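Local coordinates for hypothetical protein (Bacteroides fragilis, PDB 4JJA), which is of unknown function but may hydrolyse peptidoglycan as a beta-N-acetylmuramidase, at residues Q208-L213 against A226-P231; I109-L114 against I170-T175; V6-E11 against L140-P145; T247-Q252 against G286-N291. All blocks are in the same frame, centred on the assembly; numbering follows the deposited sequence. Where two conformers were deposited one is given.

Interaction 1 (Q208-L213 against A226-P231); sequences QTMYRL and AIYLYP
M210, a selenomethionine, lays its terminal methyl against the hydroxyl end of the Y228 ring: CE of M210 sits 3.7 Å from both CE1 and OH of Y228. The methyl approaches obliquely. Two bends in the M210 chain, chi2 -55° and chi3 -61°, bring CE round to the tyrosine, although the side chain does not set out in that direction. On the R212 side the meeting is looser. In the conformer given, R212 NH1 lies near the ring plane at the edge of Y228, 4.3 Å from CE2, and NH1 itself is paired with D294 in a salt bridge. A water completes the grip on the tyrosine: it accepts from Y228 OH at 2.7 Å, close to the ring plane, and donates to Y211 O at 2.8 Å, so the hydroxyl is tied to the loop backbone without a direct bond. Further along, the side chains of L213 and I227 cross at a slant, with CD2 of L213 3.8 Å from CD1 of I227. W298, from helix 294-300, packs edge-to-face on Y228. Together these contacts lay the irregular loop that follows strand 197-200, the last strand of the Rossmann-like parallel sheet, against one side of helix 224-233, which carries the chain on toward its C-terminal part.

Interaction 2 (I109-L114 against I170-T175); sequences IQDVGL and IVHGMT
H172 turns one ring face to the peptide of G113, with NE2 of H172 3.6 Å from C of G113 and the G113 carbonyl oxygen over the outer part of that face. Both segments are loops of the Rossmann-like part: 109-114 follows parallel strand 104-107, while 170-175 ends the long connection from strand 136-140 and leads into helix 176-185. The contact is buried near the centre of the chain. Beside the histidine, CD1 of L114 reaches CG2 of I170 at 3.6 Å and CG2 of V171 at 3.8 Å, a small apolar patch in which I170 and V171 form a classic beta bulge facing D151. Y230 and P231 of helix 224-233 pack on this patch as well.

Water joins the polar groups in the next layer. One molecule lies in the imidazole plane at NE2 of H172, 2.8 Å away, and also meets D111 OD2 and L114 O. Another donates to both D111 OD2 and M174 O. D111 OD2 is thus tied to the facing segment through solvent. The ring's rotation is fixed from its far side, where the backbone N-H of M174 points almost in plane at ND1; the first torsion of H172 places CG between the backbone N and the carbonyl carbon (chi1 53°). Farther out, R362 makes a weak bond to H172 O. A third water spans the two backbones, donating to G113 O at 2.6 Å and accepting from G173 N at 2.8 Å.

Interaction 3 (V6-E11 against L140-P145); sequences VIIGAE and LDRPNP
The carbonyl oxygen of D141 is held by two groups: the backbone N-H of G9, 2.9 Å from D141 O and in its carbonyl plane (N-H...O 164°), and a water that donates to D141 O and accepts from A10 N. The bond pins the N-terminal arm, just ahead of helix 13-20, to the chain leaving strand 136-140 of the parallel Rossmann-like sheet. The two pieces run roughly antiparallel, and the backbones come close at G9, whose CA is 4.3 Å from that of L140.

Apolar contacts flank the bond. The methyl CB of A10 meets CD1 of L140 at 3.9 Å, while P143 takes V6 and I8 on its ring: CG1 of V6 lies 3.8 Å from CG of P143, and CG2 of I8 touches CD. Within the arm, in the conformer given, I8 N donates to E11 OE1. R142 runs out extended from CG to NE; D108 takes its NE in a salt bridge and M34 O receives NH2. I8 holds CG1 between its backbone N and carbonyl carbon (chi1 64°), which carries CD1 over one face of that guanidinium, 3.3 Å from R142 NH1 and displaced toward the rim.

Interaction 4 (T247-Q252 against G286-N291); sequences TTLPFQ and GVNLSN
A type II beta turn from L249 to Q252, closed by Q252 N on L249 O, delivers Q252 O to the end of strand 284-288, where L289 N donates to it at 2.8 Å with an N-H...O angle of 144°. CB of L289 also lies against this oxygen, 3.3 Å away. From the turn, the L249 side chain reaches over S290 and N288: CD1 is 3.7 Å from OG of S290 and 3.8 Å from OD1 of N288, while CD2 meets CB of S290. The L249 and N288 side chains cross at about a right angle. N288 is occupied with its own chain, in an Asx turn that bends the backbone as the strand ends; OD1 accepts from S290 N at 3.0 Å and from S290 OG at 2.7 Å, and so is gripped twice. An ST turn at T247, whose OG1 accepts from L249 N, shapes the other segment in a similar way. The Q252 amide bonds back through NE2 to P250 O, with the donor above the carbonyl plane. At its other end, OE1 of Q252 takes a bond from N223 and another from a water that also donates to S290 O.

How the interactions relate
From the N terminus, the arm 6-11 meets 140-145, and interaction 3 so closes a loop that spans the first five strands of the parallel sheet. Interaction 2 opens inside that loop at 109-114 and closes beyond it at 170-175, so the two cross; they share probable hydrogen bonds from T175 to D141 and from Q110 to P143. Interaction 1 follows in series, a short loop closed onto helix 224-233, and packs against both through L213 on Q110 and Y211 on P143. Interaction 4 comes last, closing the loop that holds strands 253-256 and 265-266 and joining the lead-in of 253-256 to the end of 284-288. Helix 224-233 lies between the parallel sheet's loops and 247-252, touching both; F251 packs on Y230.

Interaction 1 (Q208-L213 against A226-P231)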
# COMPACT_ATOMS: atom_id res chain seq x y z
N GLN A 208 1.05 9.12 -15.21
CA GLN A 208 -0.37 9.46 -15.46
C GLN A 208 -1.28 8.32 -15.77
O GLN A 208 -2.50 8.51 -15.77
CB GLN A 208 -0.46 10.48 -16.60
CG GLN A 208 0.02 11.84 -16.20
CD GLN A 208 -0.14 12.86 -17.33
OE1 GLN A 208 -1.26 13.26 -17.63
NE2 GLN A 208 0.95 13.24 -17.96
N THR A 209 -0.72 7.12 -16.02
CA THR A 209 -1.53 6.00 -16.35
C THR A 209 -2.39 5.64 -15.14
O THR A 209 -1.86 5.53 -14.03
CB THR A 209 -0.67 4.80 -16.69
OG1 THR A 209 0.22 5.13 -17.74
CG2 THR A 209 -1.51 3.54 -17.06
N MSE A 210 -3.66 5.36 -15.35
CA MSE A 210 -4.61 4.97 -14.32
C MSE A 210 -4.90 3.50 -14.42
O MSE A 210 -5.95 3.08 -14.92
CB MSE A 210 -5.90 5.79 -14.43
CG MSE A 210 -5.62 7.29 -14.45
SE MSE A 210 -4.60 8.00 -12.97
CE MSE A 210 -5.81 7.54 -11.53
N TYR A 211 -3.95 2.68 -13.97
CA TYR A 211 -4.09 1.25 -13.99
C TYR A 211 -5.12 0.79 -13.01
O TYR A 211 -5.11 1.23 -11.86
CB TYR A 211 -2.76 0.60 -13.69
CG TYR A 211 -2.76 -0.91 -13.65
CD1 TYR A 211 -2.72 -1.68 -14.80
CD2 TYR A 211 -2.72 -1.59 -12.44
CE1 TYR A 211 -2.65 -3.05 -14.72
CE2 TYR A 211 -2.63 -2.94 -12.35
CZ TYR A 211 -2.56 -3.68 -13.52
OH TYR A 211 -2.47 -5.06 -13.38
N ARG A 212 -5.95 -0.15 -13.43
CA ARG A 212 -7.01 -0.73 -12.61
C ARG A 212 -6.63 -2.15 -12.23
O ARG A 212 -6.16 -2.91 -13.07
CB ARG A 212 -8.33 -0.71 -13.37
CG ARG A 212 -8.80 0.69 -13.60
CD ARG A 212 -10.11 0.81 -14.27
NE ARG A 212 -11.27 0.56 -13.49
CZ ARG A 212 -11.93 1.49 -12.80
NH1 ARG A 212 -11.53 2.74 -12.74
NH2 ARG A 212 -13.02 1.13 -12.19
N LEU A 213 -6.78 -2.49 -10.97
CA LEU A 213 -6.29 -3.73 -10.44
C LEU A 213 -7.29 -4.84 -10.77
O LEU A 213 -8.45 -4.74 -10.44
CB LEU A 213 -6.17 -3.64 -8.91
CG LEU A 213 -4.89 -3.00 -8.42
CD1 LEU A 213 -4.50 -1.69 -8.95
CD2 LEU A 213 -4.85 -3.01 -6.93
N ALA A 226 -12.78 2.43 -3.90
CA ALA A 226 -12.21 2.27 -2.56
C ALA A 226 -10.72 2.64 -2.61
O ALA A 226 -10.21 3.29 -1.73
CB ALA A 226 -12.39 0.83 -2.10
N ILE A 227 -10.01 2.17 -3.64
CA ILE A 227 -8.55 2.42 -3.77
C ILE A 227 -8.28 3.90 -3.94
O ILE A 227 -7.30 4.42 -3.41
CB ILE A 227 -7.96 1.54 -4.89
CG1 ILE A 227 -7.97 0.08 -4.40
CG2 ILE A 227 -6.52 2.01 -5.29
CD1 ILE A 227 -7.68 -0.94 -5.41
N TYR A 228 -9.10 4.59 -4.71
CA TYR A 228 -8.91 6.01 -4.88
C TYR A 228 -9.27 6.85 -3.67
O TYR A 228 -8.68 7.89 -3.42
CB TYR A 228 -9.64 6.53 -6.12
CG TYR A 228 -9.16 5.94 -7.43
CD1 TYR A 228 -7.80 5.83 -7.73
CD2 TYR A 228 -10.05 5.59 -8.43
CE1 TYR A 228 -7.34 5.34 -8.94
CE2 TYR A 228 -9.61 5.11 -9.66
CZ TYR A 228 -8.27 4.97 -9.94
OH TYR A 228 -7.85 4.50 -11.15
N LEU A 229 -10.28 6.42 -2.93
CA LEU A 229 -10.69 7.08 -1.69
C LEU A 229 -9.83 6.76 -0.47
O LEU A 229 -9.79 7.52 0.47
CB LEU A 229 -12.18 6.77 -1.40
CG LEU A 229 -13.19 7.54 -2.25
CD1 LEU A 229 -14.58 6.93 -2.06
CD2 LEU A 229 -13.17 9.01 -1.89
N TYR A 230 -9.12 5.62 -0.53
CA TYR A 230 -8.34 5.12 0.56
C TYR A 230 -7.42 6.18 1.20
O TYR A 230 -7.38 6.26 2.45
CB TYR A 230 -7.61 3.84 0.10
CG TYR A 230 -6.78 3.12 1.11
CD1 TYR A 230 -7.33 2.47 2.19
CD2 TYR A 230 -5.43 2.97 0.91
CE1 TYR A 230 -6.54 1.79 3.11
CE2 TYR A 230 -4.63 2.29 1.80
CZ TYR A 230 -5.17 1.73 2.92
OH TYR A 230 -4.34 1.07 3.81
N PRO A 231 -6.70 6.99 0.41
CA PRO A 231 -5.84 7.96 1.07
C PRO A 231 -6.54 8.92 2.01
O PRO A 231 -5.96 9.34 3.01
CB PRO A 231 -5.21 8.74 -0.11
CG PRO A 231 -5.31 7.80 -1.25
CD PRO A 231 -6.55 6.99 -1.07
O HOH W 1 -5.26 3.95 -11.27

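Interaction 2 (I109-L114 against I170-T175)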
# COMPACT_ATOMS: atom_id res chain seq x y z
N ILE A 109 4.23 -8.24 -6.51
CA ILE A 109 3.10 -8.06 -5.63
C ILE A 109 2.44 -6.76 -5.97
O ILE A 109 3.14 -5.80 -6.31
CB ILE A 109 3.53 -8.14 -4.13
CG1 ILE A 109 2.32 -8.37 -3.19
CG2 ILE A 109 4.40 -6.93 -3.69
CD1 ILE A 109 2.76 -8.74 -1.79
N GLN A 110 1.12 -6.72 -5.85
CA GLN A 110 0.34 -5.52 -6.20
C GLN A 110 0.09 -4.66 -4.96
O GLN A 110 -0.63 -5.06 -4.04
CB GLN A 110 -0.99 -5.90 -6.87
CG GLN A 110 -1.80 -4.69 -7.30
CD GLN A 110 -1.07 -3.86 -8.36
OE1 GLN A 110 -0.83 -4.34 -9.46
NE2 GLN A 110 -0.70 -2.64 -8.02
N ASP A 111 0.62 -3.42 -5.00
CA ASP A 111 0.53 -2.42 -3.97
C ASP A 111 -0.58 -1.40 -4.30
O ASP A 111 -1.07 -1.35 -5.44
CB ASP A 111 1.91 -1.67 -3.92
CG ASP A 111 1.98 -0.65 -2.88
OD1 ASP A 111 1.57 -0.94 -1.74
OD2 ASP A 111 2.41 0.50 -3.19
N VAL A 112 -0.92 -0.50 -3.36
CA VAL A 112 -1.90 0.57 -3.61
C VAL A 112 -1.37 1.99 -3.45
O VAL A 112 -2.10 2.93 -3.64
CB VAL A 112 -3.19 0.36 -2.80
CG1 VAL A 112 -3.82 -1.02 -3.13
CG2 VAL A 112 -2.92 0.47 -1.34
N GLY A 113 -0.10 2.12 -3.08
CA GLY A 113 0.55 3.44 -3.06
C GLY A 113 0.40 4.34 -1.87
O GLY A 113 0.46 5.55 -1.99
N LEU A 114 0.19 3.74 -0.69
CA LEU A 114 0.01 4.49 0.52
C LEU A 114 1.07 4.13 1.54
O LEU A 114 1.44 2.98 1.73
CB LEU A 114 -1.36 4.19 1.15
CG LEU A 114 -2.50 5.04 0.65
CD1 LEU A 114 -2.28 6.52 0.98
CD2 LEU A 114 -2.79 4.76 -0.83
N ILE A 170 2.19 10.63 2.45
CA ILE A 170 1.13 9.66 2.58
C ILE A 170 0.94 8.93 1.26
O ILE A 170 0.85 7.67 1.21
CB ILE A 170 -0.19 10.32 3.08
CG1 ILE A 170 -0.00 10.84 4.52
CG2 ILE A 170 -1.37 9.38 3.00
CD1 ILE A 170 -1.21 11.61 5.06
N VAL A 171 0.78 9.70 0.18
CA VAL A 171 0.65 9.17 -1.19
C VAL A 171 2.04 9.48 -1.78
O VAL A 171 2.36 10.64 -2.06
CB VAL A 171 -0.50 9.86 -1.93
CG1 VAL A 171 -0.46 9.42 -3.44
CG2 VAL A 171 -1.86 9.60 -1.29
N HIS A 172 2.86 8.44 -1.95
CA HIS A 172 4.24 8.63 -2.37
C HIS A 172 4.41 8.65 -3.90
O HIS A 172 5.43 9.14 -4.40
CB HIS A 172 5.16 7.59 -1.71
CG HIS A 172 4.70 6.18 -1.91
ND1 HIS A 172 4.78 5.54 -3.13
CD2 HIS A 172 4.20 5.28 -1.02
CE1 HIS A 172 4.36 4.30 -2.97
NE2 HIS A 172 3.95 4.14 -1.71
N GLY A 173 3.42 8.12 -4.62
CA GLY A 173 3.41 8.15 -6.03
C GLY A 173 4.33 7.21 -6.78
O GLY A 173 4.50 7.37 -7.97
N MSE A 174 4.94 6.24 -6.09
CA MSE A 174 6.00 5.44 -6.67
C MSE A 174 5.59 3.98 -6.77
O MSE A 174 4.81 3.47 -6.00
CB MSE A 174 7.26 5.51 -5.81
CG MSE A 174 7.73 6.95 -5.65
SE MSE A 174 9.27 7.22 -4.48
CE MSE A 174 10.54 6.69 -5.69
N THR A 175 6.12 3.31 -7.79
CA THR A 175 6.02 1.86 -7.81
C THR A 175 6.95 1.22 -6.77
O THR A 175 7.86 1.88 -6.29
CB THR A 175 6.33 1.27 -9.19
OG1 THR A 175 7.73 1.39 -9.46
CG2 THR A 175 5.45 1.86 -10.26
O HOH W 2 3.24 1.03 -5.74
O HOH W 3 2.77 1.87 -0.61
O HOH W 4 1.08 6.60 -4.33

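Interaction 3 (V6-E11 against L140-P145)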
# COMPACT_ATOMS: atom_id res chain seq x y z
N VAL A 6 -0.99 -1.59 -20.25
CA VAL A 6 0.20 -1.83 -19.42
C VAL A 6 0.65 -3.27 -19.56
O VAL A 6 -0.16 -4.17 -19.50
CB VAL A 6 -0.08 -1.51 -17.93
CG1 VAL A 6 1.10 -1.97 -17.09
CG2 VAL A 6 -0.31 -0.03 -17.75
N ILE A 7 1.95 -3.46 -19.70
CA ILE A 7 2.53 -4.80 -19.66
C ILE A 7 3.38 -4.83 -18.37
O ILE A 7 4.40 -4.16 -18.25
CB ILE A 7 3.41 -5.10 -20.90
CG1 ILE A 7 2.63 -4.92 -22.19
CG2 ILE A 7 4.04 -6.49 -20.81
CD1 ILE A 7 3.50 -5.01 -23.46
N ILE A 8 2.93 -5.60 -17.40
CA ILE A 8 3.63 -5.66 -16.13
C ILE A 8 4.97 -6.40 -16.29
O ILE A 8 5.20 -7.12 -17.27
CB ILE A 8 2.78 -6.30 -15.03
CG1 ILE A 8 2.49 -7.77 -15.34
CG2 ILE A 8 1.49 -5.47 -14.75
CD1 ILE A 8 1.83 -8.53 -14.18
N GLY A 9 5.87 -6.21 -15.33
CA GLY A 9 7.16 -6.86 -15.36
C GLY A 9 7.04 -8.37 -15.54
O GLY A 9 7.79 -8.97 -16.30
N ALA A 10 6.14 -9.01 -14.77
CA ALA A 10 6.06 -10.48 -14.75
C ALA A 10 5.67 -11.06 -16.10
O ALA A 10 5.98 -12.22 -16.37
CB ALA A 10 5.13 -10.95 -13.66
N GLU A 11 5.01 -10.30 -16.96
CA GLU A 11 4.63 -10.77 -18.30
C GLU A 11 5.81 -10.85 -19.24
O GLU A 11 5.75 -11.53 -20.27
CB GLU A 11 3.62 -9.79 -18.91
CG GLU A 11 2.27 -9.84 -18.32
CD GLU A 11 1.33 -8.83 -18.96
OE1 GLU A 11 1.32 -7.66 -18.52
OE2 GLU A 11 0.62 -9.20 -19.93
N LEU A 140 9.70 -7.49 -10.21
CA LEU A 140 8.85 -7.53 -11.42
C LEU A 140 7.82 -6.45 -11.20
O LEU A 140 6.88 -6.65 -10.40
CB LEU A 140 8.28 -8.94 -11.59
CG LEU A 140 9.31 -10.04 -11.72
CD1 LEU A 140 8.57 -11.38 -11.83
CD2 LEU A 140 10.32 -9.81 -12.86
N ASP A 141 8.02 -5.28 -11.77
CA ASP A 141 7.25 -4.13 -11.29
C ASP A 141 5.80 -4.23 -11.71
O ASP A 141 5.47 -4.81 -12.77
CB ASP A 141 7.87 -2.82 -11.77
CG ASP A 141 7.86 -1.70 -10.76
OD1 ASP A 141 7.67 -1.94 -9.55
OD2 ASP A 141 8.14 -0.55 -11.23
N ARG A 142 4.93 -3.67 -10.88
CA ARG A 142 3.52 -3.49 -11.18
C ARG A 142 3.18 -2.03 -10.96
O ARG A 142 3.83 -1.35 -10.19
CB ARG A 142 2.62 -4.39 -10.34
CG ARG A 142 2.79 -5.87 -10.66
CD ARG A 142 1.85 -6.76 -9.87
NE ARG A 142 2.16 -8.17 -10.18
CZ ARG A 142 1.40 -8.99 -10.87
NH1 ARG A 142 0.19 -8.62 -11.29
NH2 ARG A 142 1.84 -10.21 -11.12
N PRO A 143 2.14 -1.56 -11.63
CA PRO A 143 1.74 -0.17 -11.44
C PRO A 143 1.34 0.19 -10.03
O PRO A 143 0.90 -0.67 -9.29
CB PRO A 143 0.52 -0.01 -12.39
CG PRO A 143 0.77 -0.99 -13.46
CD PRO A 143 1.35 -2.18 -12.71
N ASN A 144 1.50 1.47 -9.71
CA ASN A 144 0.89 2.04 -8.52
C ASN A 144 -0.43 2.65 -8.97
O ASN A 144 -0.40 3.60 -9.75
CB ASN A 144 1.84 3.09 -7.94
CG ASN A 144 1.30 3.76 -6.70
OD1 ASN A 144 0.11 3.62 -6.37
ND2 ASN A 144 2.16 4.56 -6.05
N PRO A 145 -1.58 2.14 -8.49
CA PRO A 145 -2.85 2.71 -8.93
C PRO A 145 -3.07 4.15 -8.46
O PRO A 145 -3.92 4.84 -8.97
CB PRO A 145 -3.88 1.76 -8.33
CG PRO A 145 -3.20 1.23 -7.08
CD PRO A 145 -1.77 1.08 -7.48
O HOH W 5 4.94 -7.88 -12.52

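Interaction 4 (T247-Q252 against G286-N291)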
# COMPACT_ATOMS: atom_id res chain seq x y z
N THR A 247 -19.70 -3.73 5.46
CA THR A 247 -20.75 -3.31 4.58
C THR A 247 -20.35 -3.68 3.14
O THR A 247 -19.23 -4.10 2.87
CB THR A 247 -21.05 -1.78 4.65
OG1 THR A 247 -20.04 -1.05 3.93
CG2 THR A 247 -21.23 -1.31 6.09
N THR A 248 -21.26 -3.40 2.19
CA THR A 248 -20.95 -3.53 0.78
C THR A 248 -20.06 -2.43 0.23
O THR A 248 -19.67 -2.49 -0.94
CB THR A 248 -22.20 -3.62 -0.06
OG1 THR A 248 -22.93 -2.39 0.02
CG2 THR A 248 -23.09 -4.84 0.33
N LEU A 249 -19.75 -1.40 1.01
CA LEU A 249 -19.07 -0.21 0.54
C LEU A 249 -17.86 0.19 1.40
O LEU A 249 -17.70 1.34 1.78
CB LEU A 249 -20.08 0.96 0.43
CG LEU A 249 -21.19 0.81 -0.57
CD1 LEU A 249 -22.19 1.98 -0.42
CD2 LEU A 249 -20.68 0.69 -1.99
N PRO A 250 -16.97 -0.77 1.69
CA PRO A 250 -15.81 -0.41 2.51
C PRO A 250 -14.95 0.63 1.82
O PRO A 250 -14.71 0.60 0.63
CB PRO A 250 -15.06 -1.72 2.69
CG PRO A 250 -15.42 -2.50 1.49
CD PRO A 250 -16.89 -2.15 1.19
N PHE A 251 -14.48 1.58 2.63
CA PHE A 251 -13.67 2.71 2.18
C PHE A 251 -14.40 3.66 1.26
O PHE A 251 -13.78 4.57 0.71
CB PHE A 251 -12.30 2.32 1.62
CG PHE A 251 -11.37 1.79 2.68
CD1 PHE A 251 -10.66 2.65 3.49
CD2 PHE A 251 -11.26 0.45 2.90
CE1 PHE A 251 -9.85 2.15 4.47
CE2 PHE A 251 -10.43 -0.02 3.87
CZ PHE A 251 -9.75 0.81 4.68
N GLN A 252 -15.73 3.55 1.18
CA GLN A 252 -16.52 4.37 0.28
C GLN A 252 -17.65 5.11 0.98
O GLN A 252 -18.49 5.72 0.34
CB GLN A 252 -17.08 3.52 -0.86
CG GLN A 252 -16.01 2.88 -1.75
CD GLN A 252 -16.53 1.65 -2.43
OE1 GLN A 252 -17.14 1.77 -3.50
NE2 GLN A 252 -16.37 0.48 -1.82
N GLY A 286 -24.16 8.83 8.37
CA GLY A 286 -23.07 9.48 7.70
C GLY A 286 -23.27 9.75 6.24
O GLY A 286 -24.35 10.18 5.83
N VAL A 287 -22.24 9.46 5.44
CA VAL A 287 -22.12 9.92 4.07
C VAL A 287 -21.72 8.78 3.17
O VAL A 287 -20.87 7.98 3.51
CB VAL A 287 -21.09 11.06 3.96
CG1 VAL A 287 -20.91 11.53 2.56
CG2 VAL A 287 -21.51 12.23 4.83
N ASN A 288 -22.41 8.67 2.03
CA ASN A 288 -22.09 7.67 1.01
C ASN A 288 -21.30 8.37 -0.11
O ASN A 288 -21.85 9.24 -0.77
CB ASN A 288 -23.42 7.07 0.48
CG ASN A 288 -23.24 5.96 -0.53
OD1 ASN A 288 -22.15 5.69 -0.98
ND2 ASN A 288 -24.36 5.37 -0.96
N LEU A 289 -20.06 7.96 -0.30
CA LEU A 289 -19.15 8.54 -1.27
C LEU A 289 -19.03 7.66 -2.49
O LEU A 289 -18.24 7.98 -3.40
CB LEU A 289 -17.75 8.82 -0.68
CG LEU A 289 -17.77 9.76 0.52
CD1 LEU A 289 -16.35 9.73 1.17
CD2 LEU A 289 -18.21 11.17 0.16
N SER A 290 -19.79 6.57 -2.55
CA SER A 290 -19.54 5.54 -3.57
C SER A 290 -19.94 5.96 -4.96
O SER A 290 -19.56 5.26 -5.90
CB SER A 290 -20.24 4.25 -3.17
OG SER A 290 -21.63 4.36 -3.25
N ASN A 291 -20.71 7.04 -5.09
CA ASN A 291 -21.14 7.54 -6.40
C ASN A 291 -20.34 8.75 -6.89
O ASN A 291 -20.63 9.33 -7.94
CB ASN A 291 -22.66 7.84 -6.40
CG ASN A 291 -23.50 6.62 -6.04
OD1 ASN A 291 -24.32 6.67 -5.11
ND2 ASN A 291 -23.23 5.50 -6.69
O HOH W 6 -18.52 2.49 -5.73